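Long-range contact in hypothetical protein TM1553 (Thermotoga maritima, PDB 1VRM), which belongs to the ApbE family and so probably acts as a flavin transferase, attaching FMN covalently to target proteins: residues A[262-267]-A[305-310]. Sequence-based numbering, arbitrary orientation.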
ATOM      1  N   VAL A 262      -8.405  14.188   6.281  1.00 10.03           N
ATOM      2  CA  VAL A 262      -8.932  12.971   5.634  1.00  8.88           C
ATOM      3  C   VAL A 262      -8.875  11.785   6.604  1.00  7.52           C
ATOM      4  O   VAL A 262      -7.870  11.578   7.291  1.00  9.01           O
ATOM      5  CB  VAL A 262      -8.099  12.611   4.355  1.00 11.90           C
ATOM      6  CG1 VAL A 262      -8.724  11.400   3.636  1.00 13.58           C
ATOM      7  CG2 VAL A 262      -7.992  13.783   3.430  1.00 17.64           C
ATOM      8  N   TRP A 263      -9.958  11.019   6.712  1.00  7.06           N
ATOM      9  CA  TRP A 263      -9.987   9.841   7.534  1.00  6.12           C
ATOM     10  C   TRP A 263      -9.639   8.566   6.754  1.00  7.10           C
ATOM     11  O   TRP A 263      -8.891   7.689   7.237  1.00  8.68           O
ATOM     12  CB  TRP A 263     -11.314   9.686   8.259  1.00  9.33           C
ATOM     13  CG  TRP A 263     -11.507  10.670   9.402  1.00  8.13           C
ATOM     14  CD1 TRP A 263     -10.567  11.459   9.997  1.00 12.73           C
ATOM     15  CD2 TRP A 263     -12.732  10.897  10.131  1.00 12.06           C
ATOM     16  NE1 TRP A 263     -11.143  12.190  11.029  1.00 12.83           N
ATOM     17  CE2 TRP A 263     -12.460  11.843  11.137  1.00 10.45           C
ATOM     18  CE3 TRP A 263     -14.004  10.367  10.038  1.00 12.52           C
ATOM     19  CZ2 TRP A 263     -13.448  12.285  12.029  1.00 11.97           C
ATOM     20  CZ3 TRP A 263     -14.986  10.816  10.939  1.00 14.20           C
ATOM     21  CH2 TRP A 263     -14.694  11.755  11.893  1.00 14.25           C
ATOM     22  N   SER A 264     -10.180   8.446   5.546  1.00  6.13           N
ATOM     23  CA  SER A 264      -9.796   7.312   4.683  1.00  6.74           C
ATOM     24  C   SER A 264     -10.025   7.556   3.217  1.00  8.79           C
ATOM     25  O   SER A 264     -10.818   8.422   2.827  1.00  7.12           O
ATOM     26  CB  SER A 264     -10.494   6.037   5.096  1.00  9.93           C
ATOM     27  OG  SER A 264     -11.877   6.116   4.871  1.00  8.99           O
ATOM     28  N   VAL A 265      -9.278   6.827   2.397  1.00  6.42           N
ATOM     29  CA  VAL A 265      -9.500   6.848   0.953  1.00  5.67           C
ATOM     30  C   VAL A 265      -9.452   5.389   0.498  1.00  8.45           C
ATOM     31  O   VAL A 265      -8.512   4.676   0.847  1.00  7.79           O
ATOM     32  CB  VAL A 265      -8.395   7.609   0.202  1.00  6.82           C
ATOM     33  CG1 VAL A 265      -8.525   7.411  -1.319  1.00  9.13           C
ATOM     34  CG2 VAL A 265      -8.362   9.106   0.573  1.00  7.67           C
ATOM     35  N   THR A 266     -10.468   4.987  -0.260  1.00  6.11           N
ATOM     36  CA  THR A 266     -10.636   3.628  -0.772  1.00  4.88           C
ATOM     37  C   THR A 266     -10.621   3.711  -2.289  1.00  6.95           C
ATOM     38  O   THR A 266     -11.333   4.552  -2.870  1.00  7.04           O
ATOM     39  CB  THR A 266     -12.008   3.013  -0.334  1.00  7.38           C
ATOM     40  OG1 THR A 266     -12.085   2.939   1.125  1.00  9.36           O
ATOM     41  CG2 THR A 266     -12.190   1.680  -0.951  1.00  9.92           C
ATOM     42  N   ILE A 267      -9.771   2.898  -2.903  1.00  4.43           N
ATOM     43  CA  ILE A 267      -9.601   2.892  -4.345  1.00  5.59           C
ATOM     44  C   ILE A 267      -9.879   1.511  -4.894  1.00  6.69           C
ATOM     45  O   ILE A 267      -9.324   0.535  -4.426  1.00  5.74           O
ATOM     46  CB  ILE A 267      -8.137   3.182  -4.707  1.00  5.97           C
ATOM     47  CG1 ILE A 267      -7.684   4.528  -4.148  1.00 11.36           C
ATOM     48  CG2 ILE A 267      -7.837   3.079  -6.159  1.00  6.43           C
ATOM     49  CD1 ILE A 267      -8.351   5.639  -4.677  1.00 13.70           C
ATOM     50  N   LEU A 305     -13.555   6.430  -3.173  1.00  6.40           N
ATOM     51  CA  LEU A 305     -14.439   6.938  -2.141  1.00  6.05           C
ATOM     52  C   LEU A 305     -13.551   7.532  -1.058  1.00  6.51           C
ATOM     53  O   LEU A 305     -12.644   6.842  -0.564  1.00  7.44           O
ATOM     54  CB  LEU A 305     -15.257   5.808  -1.535  1.00  6.44           C
ATOM     55  CG  LEU A 305     -16.227   6.153  -0.395  1.00  7.97           C
ATOM     56  CD1 LEU A 305     -17.298   5.139  -0.275  1.00 10.68           C
ATOM     57  CD2 LEU A 305     -15.495   6.211   0.936  1.00 12.91           C
ATOM     58  N   ILE A 306     -13.809   8.779  -0.676  1.00  4.98           N
ATOM     59  CA  ILE A 306     -13.055   9.472   0.360  1.00  6.26           C
ATOM     60  C   ILE A 306     -13.976   9.731   1.552  1.00  7.26           C
ATOM     61  O   ILE A 306     -15.088  10.189   1.385  1.00  7.61           O
ATOM     62  CB  ILE A 306     -12.552  10.848  -0.140  1.00  6.09           C
ATOM     63  CG1 ILE A 306     -11.703  10.705  -1.392  1.00  9.69           C
ATOM     64  CG2 ILE A 306     -11.814  11.575   0.966  1.00  9.19           C
ATOM     65  CD1 ILE A 306     -11.424  11.965  -2.078  1.00 11.08           C
ATOM     66  N   VAL A 307     -13.494   9.444   2.766  1.00  5.09           N
ATOM     67  CA  VAL A 307     -14.180   9.872   3.968  1.00  5.10           C
ATOM     68  C   VAL A 307     -13.355  11.025   4.519  1.00  6.87           C
ATOM     69  O   VAL A 307     -12.211  10.830   4.952  1.00  6.89           O
ATOM     70  CB  VAL A 307     -14.254   8.772   5.023  1.00  6.36           C
ATOM     71  CG1 VAL A 307     -15.018   9.324   6.272  1.00 10.84           C
ATOM     72  CG2 VAL A 307     -14.906   7.514   4.463  1.00  7.80           C
ATOM     73  N   LEU A 308     -13.910  12.216   4.444  1.00  5.63           N
ATOM     74  CA  LEU A 308     -13.224  13.399   4.904  1.00  8.74           C
ATOM     75  C   LEU A 308     -13.260  13.456   6.441  1.00  7.72           C
ATOM     76  O   LEU A 308     -14.079  12.792   7.063  1.00  8.47           O
ATOM     77  CB  LEU A 308     -13.891  14.624   4.326  1.00  8.93           C
ATOM     78  CG  LEU A 308     -13.839  14.725   2.819  1.00 10.98           C
ATOM     79  CD1 LEU A 308     -14.829  15.803   2.386  1.00 13.75           C
ATOM     80  CD2 LEU A 308     -12.403  14.980   2.372  1.00 12.45           C
ATOM     81  N   GLU A 309     -12.323  14.188   7.018  1.00  9.43           N
ATOM     82  CA  GLU A 309     -12.358  14.441   8.448  1.00 10.50           C
ATOM     83  C   GLU A 309     -13.723  14.978   8.817  1.00 10.34           C
ATOM     84  O   GLU A 309     -14.205  15.916   8.206  1.00 11.93           O
ATOM     85  CB  GLU A 309     -11.281  15.425   8.825  1.00 14.31           C
ATOM     86  CG  GLU A 309     -11.263  15.809  10.291  1.00 17.20           C
ATOM     87  CD  GLU A 309     -10.108  16.731  10.566  1.00 22.17           C
ATOM     88  OE1 GLU A 309      -9.819  17.610   9.716  1.00 32.10           O
ATOM     89  OE2 GLU A 309      -9.493  16.572  11.655  1.00 45.62           O
ATOM     90  N   GLY A 310     -14.346  14.375   9.807  1.00 13.18           N
ATOM     91  CA  GLY A 310     -15.698  14.767  10.209  1.00 11.23           C
ATOM     92  C   GLY A 310     -16.740  13.804   9.716  1.00 13.62           C
ATOM     93  O   GLY A 310     -17.838  13.722  10.261  1.00 15.63           O
TER
HETATM   94  O   HOH W   1      -9.684  13.604  13.034  1.00 24.36           O
HETATM   95  O   HOH W   2     -12.515   5.430   2.279  1.00 12.28           O
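The indole of Trp263 lies flat over the backbone of Glu309 and Gly310: Glu309 CA sits 3.6 Å from the centroid of the five-membered ring, only 9° off its normal, a CH-pi contact, and Gly310 N comes within 3.2 Å of Trp263 CZ2 on the same face. With CG anti to the carbonyl carbon (chi1 -73°), the Trp263 ring reaches across the end of strand 303-308, while Trp263 NE1, at the ring edge, donates to a water 2.9 Å away that in turn donates to Glu309 OE2. Cutting Trp263 back to an alanine would probably leave the Glu309-Gly310 turn uncovered and that water without its indole donor. Trp263 and Ser264 together face Val307 in a classic beta bulge; Val307 O accepts from both Trp263 N (2.9 Å) and Ser264 N (3.2 Å). Beyond it, regular antiparallel pairing joins neighbouring strands of the large sheet, Thr266 and Leu305 exchanging two backbone bonds. On one face Val265 CG2 lies alongside Ile306 CG1 and Val262 CG1 meets Ile306 CG2; Val262 and Ile306 also pack on helix 272-296. On the other, Ser264 OG touches Val307 CG2 (3.4 Å), and a second water links Ser264 OG, Thr266 OG1 and Leu305 O; Thr266 OG1 also bonds Thr232 OG1 on strand 229-234.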